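Local structure of glucokinase (3VGL) at residues L165-G170 against C174-A179; D124-T129 against A153-I158; T74-P79 against F149-E154. The protein is a ROK-family glucokinase that probably transfers a phosphate group from ATP to D-glucose, giving glucose 6-phosphate and ADP. One frame throughout, in Å; residues are numbered along the deposited sequence.

How the interactions relate
All three interactions draw on the long loop between strand 143-144 and helix 181-194. Along the chain, residues 74-79 come first, then strand residues 124-129, then the loop residues. Interactions 2 and 3 share Ala153 and Glu154, and their centres lie about 12 Å apart. The centre of interaction 1 is about 14 Å from that of interaction 2 and about 16 Å from that of interaction 3. Interactions 1 and 2 supply the four zinc ligands between them, and all three reach the bound glucose. The loop therefore joins the zinc site, a five-stranded sheet and the small 67-68/75-77 hairpin around one sugar pocket. All three also reach the third subunit, interaction 1 through Cys169 alone.

Interaction 1 of 3, residues L165-G170 against C174-A179; sequences LLCGCG and CWEQYA. With ZN (zinc ion), chain B; BGC (beta-D-glucopyranose), chain D.
Cys167, Cys169 and Cys174 meet at one zinc ion, each with its SG 2.3 Å from the metal. His157 ND1 is the fourth ligand. Cys167 and Cys169 sit on a type I turn running from Cys167 to Gly170, and Cys174 comes in from the other segment. Cys167 holds its sulfur anti to the backbone N (chi1 -172°), which brings the SG to the zinc.

A second shell grips Cys167 SG. Gln177 NE2 donates to Cys167 SG at 3.4 Å, with an N-H...S angle of 153° and the sulfur somewhat off the amide plane. The Gln177 chain is bent at chi2, and this lays its amide alongside the backbone of Leu166 and Cys167. Cys169 N adds a weak bond to the same Cys167 SG at 3.7 Å. These two N-H groups would probably draw some negative charge from the sulfur.

Glu176 links this shell to the sugar. Its extended chain brings OE1 to glucose O1, which donates to it at 2.6 Å. A water lies 2.8 Å from Glu176 OE2 and accepts from Gly168 N. Leu134 N and Asn80 ND2 bond to the same carboxylate and help fix its rotation.

Further out, Leu165 N donates to Tyr178 OH at 3.0 Å, nearly straight at 168°. That hydroxyl also bonds to Asp163 O of the second subunit. Leu165 CD1 lies over a face of the Tyr178 ring, 3.9 Å from its centroid.

Residues 167 to 176 match the CXCGXXGCXE zinc signature of ROK proteins. The loop carrying them precedes helix 181-194. Trp175 and Ala179 rest on Leu134 of strand 134-140 and on helix 227-251.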
# COMPACT_ATOMS: atom_id res chain seq x y z
N LEU A 165 -1.83 6.70 6.48
CA LEU A 165 -1.80 7.91 7.31
C LEU A 165 -2.48 7.73 8.66
O LEU A 165 -3.54 7.12 8.74
CB LEU A 165 -2.55 9.01 6.55
CG LEU A 165 -1.77 9.63 5.39
CD1 LEU A 165 -2.74 10.46 4.53
CD2 LEU A 165 -0.59 10.50 5.91
N LEU A 166 -1.91 8.32 9.72
CA LEU A 166 -2.57 8.36 11.02
C LEU A 166 -3.89 9.10 10.96
O LEU A 166 -3.96 10.21 10.40
CB LEU A 166 -1.66 9.04 12.05
CG LEU A 166 -0.33 8.37 12.37
CD1 LEU A 166 0.51 9.36 13.16
CD2 LEU A 166 -0.54 7.09 13.15
N CYS A 167 -4.91 8.52 11.60
CA CYS A 167 -6.25 9.11 11.68
C CYS A 167 -6.60 9.48 13.11
O CYS A 167 -6.07 8.89 14.03
CB CYS A 167 -7.30 8.13 11.13
SG CYS A 167 -8.96 8.81 10.95
N GLY A 168 -7.48 10.47 13.29
CA GLY A 168 -7.99 10.87 14.60
C GLY A 168 -8.67 9.75 15.36
O GLY A 168 -8.78 9.81 16.60
N CYS A 169 -9.13 8.72 14.64
CA CYS A 169 -9.74 7.57 15.31
C CYS A 169 -8.74 6.67 16.01
O CYS A 169 -9.14 5.77 16.77
CB CYS A 169 -10.58 6.76 14.32
SG CYS A 169 -9.56 5.81 13.16
N GLY A 170 -7.46 6.89 15.76
CA GLY A 170 -6.40 6.09 16.35
C GLY A 170 -5.84 5.00 15.46
O GLY A 170 -4.83 4.34 15.81
N CYS A 174 -7.15 5.22 7.07
CA CYS A 174 -8.58 5.51 6.90
C CYS A 174 -8.90 6.37 5.68
O CYS A 174 -8.19 7.35 5.34
CB CYS A 174 -9.06 6.22 8.14
SG CYS A 174 -8.93 5.27 9.63
N TRP A 175 -10.01 6.02 5.02
CA TRP A 175 -10.46 6.77 3.86
C TRP A 175 -10.48 8.29 4.09
O TRP A 175 -10.08 9.07 3.23
CB TRP A 175 -11.84 6.25 3.41
CG TRP A 175 -12.31 6.75 2.07
CD1 TRP A 175 -11.53 7.25 1.03
CD2 TRP A 175 -13.64 6.67 1.58
NE1 TRP A 175 -12.34 7.55 -0.04
CE2 TRP A 175 -13.63 7.19 0.26
CE3 TRP A 175 -14.84 6.23 2.14
CZ2 TRP A 175 -14.81 7.30 -0.51
CZ3 TRP A 175 -16.01 6.31 1.37
CH2 TRP A 175 -15.98 6.85 0.06
N GLU A 176 -10.91 8.72 5.27
CA GLU A 176 -11.04 10.16 5.48
C GLU A 176 -9.71 10.91 5.45
O GLU A 176 -9.69 12.11 5.18
CB GLU A 176 -11.84 10.46 6.74
CG GLU A 176 -11.10 10.60 8.00
CD GLU A 176 -11.97 11.25 9.11
OE1 GLU A 176 -13.20 11.11 9.07
OE2 GLU A 176 -11.40 11.89 10.02
N GLN A 177 -8.59 10.21 5.68
CA GLN A 177 -7.28 10.88 5.56
C GLN A 177 -6.90 11.17 4.12
O GLN A 177 -6.01 11.98 3.89
CB GLN A 177 -6.18 10.05 6.25
CG GLN A 177 -6.41 9.91 7.75
CD GLN A 177 -6.54 11.25 8.42
OE1 GLN A 177 -5.76 12.20 8.12
NE2 GLN A 177 -7.53 11.38 9.29
N TYR A 178 -7.62 10.53 3.17
CA TYR A 178 -7.35 10.67 1.73
C TYR A 178 -8.44 11.41 0.99
O TYR A 178 -8.19 12.01 -0.05
CB TYR A 178 -7.13 9.29 1.08
CG TYR A 178 -5.98 8.55 1.74
CD1 TYR A 178 -4.67 8.79 1.33
CD2 TYR A 178 -6.20 7.73 2.85
CE1 TYR A 178 -3.59 8.15 1.96
CE2 TYR A 178 -5.14 7.09 3.49
CZ TYR A 178 -3.85 7.32 3.04
OH TYR A 178 -2.74 6.73 3.64
N ALA A 179 -9.65 11.38 1.54
CA ALA A 179 -10.77 12.09 0.92
C ALA A 179 -11.55 12.83 2.01
O ALA A 179 -12.27 12.21 2.81
CB ALA A 179 -11.69 11.11 0.18
ZN ZN B . -9.94 6.70 11.11
C2 BGC D . -16.66 10.80 12.03
C3 BGC D . -18.09 10.61 11.52
C4 BGC D . -18.63 11.90 10.89
C5 BGC D . -17.62 12.37 9.86
C6 BGC D . -18.05 13.68 9.19
C1 BGC D . -15.80 11.32 10.88
O1 BGC D . -14.50 11.60 11.31
O2 BGC D . -16.16 9.49 12.40
O3 BGC D . -18.93 10.22 12.56
O4 BGC D . -19.85 11.62 10.24
O5 BGC D . -16.34 12.56 10.44
O6 BGC D . -18.21 14.71 10.14
O HOH W 1 -9.18 12.25 11.74

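Interaction 2 of 3, residues D124-T129 against A153-I158. With ZN (zinc ion), chain B; BGC (beta-D-glucopyranose), chain D.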
# COMPACT_ATOMS: atom_id res chain seq x y z
N ASP A 124 -32.82 3.30 -2.57
CA ASP A 124 -31.53 2.87 -2.02
C ASP A 124 -30.48 3.86 -2.47
O ASP A 124 -30.09 3.88 -3.63
CB ASP A 124 -31.20 1.44 -2.47
CG ASP A 124 -32.29 0.45 -2.11
OD1 ASP A 124 -32.35 0.03 -0.93
OD2 ASP A 124 -33.11 0.10 -2.99
N VAL A 125 -30.05 4.72 -1.54
CA VAL A 125 -29.01 5.70 -1.86
C VAL A 125 -27.94 5.70 -0.79
O VAL A 125 -28.20 5.37 0.36
CB VAL A 125 -29.53 7.16 -2.05
CG1 VAL A 125 -30.50 7.24 -3.22
CG2 VAL A 125 -30.15 7.72 -0.78
N ILE A 126 -26.73 6.09 -1.19
CA ILE A 126 -25.62 6.21 -0.24
C ILE A 126 -25.07 7.62 -0.30
O ILE A 126 -24.78 8.13 -1.38
CB ILE A 126 -24.51 5.18 -0.60
CG1 ILE A 126 -25.01 3.73 -0.47
CG2 ILE A 126 -23.27 5.39 0.28
CD1 ILE A 126 -25.42 3.28 0.96
N CYS A 127 -24.90 8.22 0.87
CA CYS A 127 -24.33 9.56 1.02
C CYS A 127 -22.93 9.49 1.61
O CYS A 127 -22.66 8.69 2.53
CB CYS A 127 -25.21 10.40 1.93
SG CYS A 127 -24.63 12.08 2.25
N ILE A 128 -22.03 10.31 1.06
CA ILE A 128 -20.75 10.60 1.72
C ILE A 128 -20.67 12.09 1.91
O ILE A 128 -21.13 12.85 1.05
CB ILE A 128 -19.49 10.09 0.96
CG1 ILE A 128 -19.25 10.84 -0.36
CG2 ILE A 128 -19.59 8.60 0.71
CD1 ILE A 128 -17.81 10.60 -0.93
N THR A 129 -20.12 12.51 3.04
CA THR A 129 -19.88 13.94 3.23
C THR A 129 -18.39 14.18 3.32
O THR A 129 -17.66 13.40 3.96
CB THR A 129 -20.60 14.51 4.46
OG1 THR A 129 -20.14 13.86 5.65
CG2 THR A 129 -22.14 14.34 4.33
N ALA A 153 -22.27 3.08 8.77
CA ALA A 153 -21.99 4.20 7.87
C ALA A 153 -20.85 5.08 8.36
O ALA A 153 -20.79 6.28 8.06
CB ALA A 153 -23.26 5.03 7.60
N GLU A 154 -19.91 4.47 9.07
CA GLU A 154 -18.67 5.17 9.42
C GLU A 154 -17.63 4.94 8.32
O GLU A 154 -16.53 4.40 8.54
CB GLU A 154 -18.20 4.71 10.80
CG GLU A 154 -18.97 5.45 11.91
CD GLU A 154 -18.75 6.94 11.83
OE1 GLU A 154 -17.57 7.32 11.59
OE2 GLU A 154 -19.74 7.69 12.01
N PHE A 155 -18.00 5.39 7.11
CA PHE A 155 -17.18 5.11 5.93
C PHE A 155 -15.79 5.75 6.01
O PHE A 155 -14.83 5.28 5.37
CB PHE A 155 -17.84 5.70 4.67
CG PHE A 155 -19.23 5.20 4.37
CD1 PHE A 155 -19.70 3.97 4.86
CD2 PHE A 155 -20.04 5.94 3.52
CE1 PHE A 155 -21.00 3.53 4.53
CE2 PHE A 155 -21.32 5.52 3.19
CZ PHE A 155 -21.81 4.32 3.69
N GLY A 156 -15.68 6.82 6.79
CA GLY A 156 -14.42 7.55 6.90
C GLY A 156 -13.29 6.73 7.47
O GLY A 156 -12.13 7.06 7.29
N HIS A 157 -13.64 5.63 8.16
CA HIS A 157 -12.63 4.81 8.82
C HIS A 157 -12.47 3.42 8.23
O HIS A 157 -11.84 2.55 8.82
CB HIS A 157 -12.87 4.81 10.35
CG HIS A 157 -13.06 6.19 10.86
ND1 HIS A 157 -12.01 7.08 10.97
CD2 HIS A 157 -14.20 6.89 11.12
CE1 HIS A 157 -12.49 8.26 11.33
NE2 HIS A 157 -13.81 8.17 11.43
N ILE A 158 -12.97 3.25 7.01
CA ILE A 158 -12.61 2.07 6.21
C ILE A 158 -11.15 2.24 5.82
O ILE A 158 -10.71 3.33 5.47
CB ILE A 158 -13.46 2.04 4.90
CG1 ILE A 158 -14.93 1.78 5.26
CG2 ILE A 158 -12.93 0.97 3.92
CD1 ILE A 158 -15.84 2.21 4.09
ZN ZN B . -9.94 6.70 11.11
C2 BGC D . -16.66 10.80 12.03
C3 BGC D . -18.09 10.61 11.52
C4 BGC D . -18.63 11.90 10.89
C5 BGC D . -17.62 12.37 9.86
C6 BGC D . -18.05 13.68 9.19
C1 BGC D . -15.80 11.32 10.88
O1 BGC D . -14.50 11.60 11.31
O2 BGC D . -16.16 9.49 12.40
O3 BGC D . -18.93 10.22 12.56
O4 BGC D . -19.85 11.62 10.24
O5 BGC D . -16.34 12.56 10.44
O6 BGC D . -18.21 14.71 10.14
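Glucose O2 is gripped by two side chains of residues 153-158. It donates to Glu154 OE1 at 2.7 Å and accepts from His157 NE2 at 2.9 Å, with an N-H...O angle of 149°. Glu154 OE2 takes the neighbouring hydroxyl, O3, at 2.7 Å, and the carboxylate thus spans two adjacent hydroxyls. The bend of Glu154 at chi2 (-61°) helps turn its end to the sugar. His157 ND1 is bound to zinc at 2.1 Å, which fixes the ring with NE2 facing O2. A leucine in place of Glu154 has no carboxylate, and O2 and O3 would probably be left without that acceptor, the sugar held more weakly on that side.

Next in the chain, Phe155 carries the contact with the strand. Its CE2 lies 3.5 Å from Ile126 CG2, and the same CE2 is 3.5 Å from Cys127 O. Ile128 CG2 comes in at the ring edge, 3.9 Å from Phe155 CD2. Residues 125-130 form the middle strand of a mixed five-stranded sheet of the 3-2-1-4-5 kind found in the actin-like ATPase fold. Phe155, in a short 3-10 segment, packs against this strand. The carbonyl O of Ala153, two residues earlier, lies 4.0 Å above one face of the Phe155 ring, toward the rim. Leu247 of helix 227-251 and Leu250 of the third subunit also pack on Phe155.

Interaction 3 of 3, residues T74-P79 against F149-E154. With BGC (beta-D-glucopyranose), chain D.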
# COMPACT_ATOMS: atom_id res chain seq x y z
N THR A 74 -26.37 9.65 22.53
CA THR A 74 -25.01 9.73 23.04
C THR A 74 -24.01 9.63 21.90
O THR A 74 -24.16 8.79 21.02
CB THR A 74 -24.77 8.57 24.01
OG1 THR A 74 -25.65 8.73 25.13
CG2 THR A 74 -23.33 8.52 24.51
N VAL A 75 -23.02 10.51 21.92
CA VAL A 75 -21.87 10.38 21.01
C VAL A 75 -20.85 9.45 21.67
O VAL A 75 -20.15 9.85 22.59
CB VAL A 75 -21.25 11.76 20.64
CG1 VAL A 75 -20.15 11.56 19.57
CG2 VAL A 75 -22.33 12.73 20.08
N LEU A 76 -20.78 8.21 21.18
CA LEU A 76 -19.89 7.17 21.74
C LEU A 76 -18.42 7.54 21.57
O LEU A 76 -17.61 7.35 22.48
CB LEU A 76 -20.15 5.79 21.11
CG LEU A 76 -21.55 5.19 21.29
CD1 LEU A 76 -21.75 3.92 20.45
CD2 LEU A 76 -21.78 4.90 22.77
N PHE A 77 -18.08 8.08 20.41
CA PHE A 77 -16.68 8.23 20.01
C PHE A 77 -16.65 9.27 18.87
O PHE A 77 -17.49 9.21 17.98
CB PHE A 77 -16.18 6.85 19.54
CG PHE A 77 -14.77 6.82 19.08
CD1 PHE A 77 -13.72 6.70 20.00
CD2 PHE A 77 -14.47 6.84 17.72
CE1 PHE A 77 -12.39 6.65 19.57
CE2 PHE A 77 -13.14 6.77 17.28
CZ PHE A 77 -12.10 6.69 18.20
N ALA A 78 -15.72 10.23 18.92
CA ALA A 78 -15.50 11.12 17.74
C ALA A 78 -14.02 11.31 17.44
O ALA A 78 -13.24 11.56 18.35
CB ALA A 78 -16.15 12.47 17.95
N PRO A 79 -13.61 11.16 16.16
CA PRO A 79 -12.18 11.30 15.86
C PRO A 79 -11.65 12.72 15.85
O PRO A 79 -10.44 12.93 16.09
CB PRO A 79 -12.04 10.67 14.45
CG PRO A 79 -13.35 10.69 13.90
CD PRO A 79 -14.37 10.62 15.03
N PHE A 149 -25.80 -1.27 16.56
CA PHE A 149 -25.30 -0.47 17.66
C PHE A 149 -25.32 1.02 17.37
O PHE A 149 -24.81 1.82 18.17
CB PHE A 149 -23.91 -0.96 18.09
CG PHE A 149 -23.88 -2.41 18.47
CD1 PHE A 149 -24.46 -2.86 19.66
CD2 PHE A 149 -23.26 -3.34 17.63
CE1 PHE A 149 -24.41 -4.20 19.99
CE2 PHE A 149 -23.23 -4.70 17.96
CZ PHE A 149 -23.80 -5.13 19.15
N GLY A 150 -25.93 1.40 16.25
CA GLY A 150 -26.11 2.80 15.91
C GLY A 150 -24.98 3.40 15.11
O GLY A 150 -25.08 4.53 14.64
N VAL A 151 -23.93 2.61 14.90
CA VAL A 151 -22.70 3.15 14.31
C VAL A 151 -22.34 2.63 12.92
O VAL A 151 -21.16 2.68 12.51
CB VAL A 151 -21.51 3.02 15.29
CG1 VAL A 151 -21.80 3.79 16.59
CG2 VAL A 151 -21.17 1.55 15.57
N ALA A 152 -23.36 2.23 12.16
CA ALA A 152 -23.17 1.98 10.73
C ALA A 152 -22.75 3.26 10.00
O ALA A 152 -22.87 4.38 10.54
CB ALA A 152 -24.44 1.39 10.09
N ALA A 153 -22.27 3.08 8.77
CA ALA A 153 -21.99 4.20 7.87
C ALA A 153 -20.85 5.08 8.36
O ALA A 153 -20.79 6.28 8.06
CB ALA A 153 -23.26 5.03 7.60
N GLU A 154 -19.91 4.47 9.07
CA GLU A 154 -18.67 5.17 9.42
C GLU A 154 -17.63 4.94 8.32
O GLU A 154 -16.53 4.40 8.54
CB GLU A 154 -18.20 4.71 10.80
CG GLU A 154 -18.97 5.45 11.91
CD GLU A 154 -18.75 6.94 11.83
OE1 GLU A 154 -17.57 7.32 11.59
OE2 GLU A 154 -19.74 7.69 12.01
C2 BGC D . -16.66 10.80 12.03
C3 BGC D . -18.09 10.61 11.52
C4 BGC D . -18.63 11.90 10.89
C5 BGC D . -17.62 12.37 9.86
C6 BGC D . -18.05 13.68 9.19
C1 BGC D . -15.80 11.32 10.88
O1 BGC D . -14.50 11.60 11.31
O2 BGC D . -16.16 9.49 12.40
O3 BGC D . -18.93 10.22 12.56
O4 BGC D . -19.85 11.62 10.24
O5 BGC D . -16.34 12.56 10.44
O6 BGC D . -18.21 14.71 10.14
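Leu76 meets Val151 through a single methyl group. Followed outward, the Leu76 side chain closes on its partner step by step. CB is still 5.2 Å from Val151 CG1. CG sits beside the backbone N (chi1 -61°) and comes to 4.9 Å from the same methyl. CD1 makes the real contact, 3.9 Å from Val151 CG1. This CD1 also faces Phe149 O across a looser 4.4 Å. The other branch, Leu76 CD2, turns elsewhere and stays 6.3 Å from Val151 CG1. The two side chains cross at about a right angle, and no hydrogen bond joins the segments.

Val151 points toward Leu76 and places CG1 anti to its carbonyl carbon (chi1 -60°), where it meets CD1. Tyr67 also touches Val151. The third subunit closes in around the pair. Its Trp286 packs on Leu76 and its Arg287 on Val151, while its Asp252 OD2 accepts from both Phe149 N and Val151 N. The third subunit therefore also contacts the loop at 149-151.

At the far end of residues 74-79, Pro79 lies against the sugar. Its CG is 3.0 Å from glucose O1 and its CD is 3.4 Å from glucose O2. Pro79 also touches the zinc ligand His157.

Leu76 and Phe77 both face Tyr67 of the antiparallel partner strand 67-68, which makes a classic beta bulge. The Phe77 and Tyr67 rings meet edge-to-face. Tyr67, Pro79 and Glu154 all line the glucose pocket. The arrangement brings a bulged hairpin and the loop before the zinc motif together at the sugar site of this ROK glucokinase.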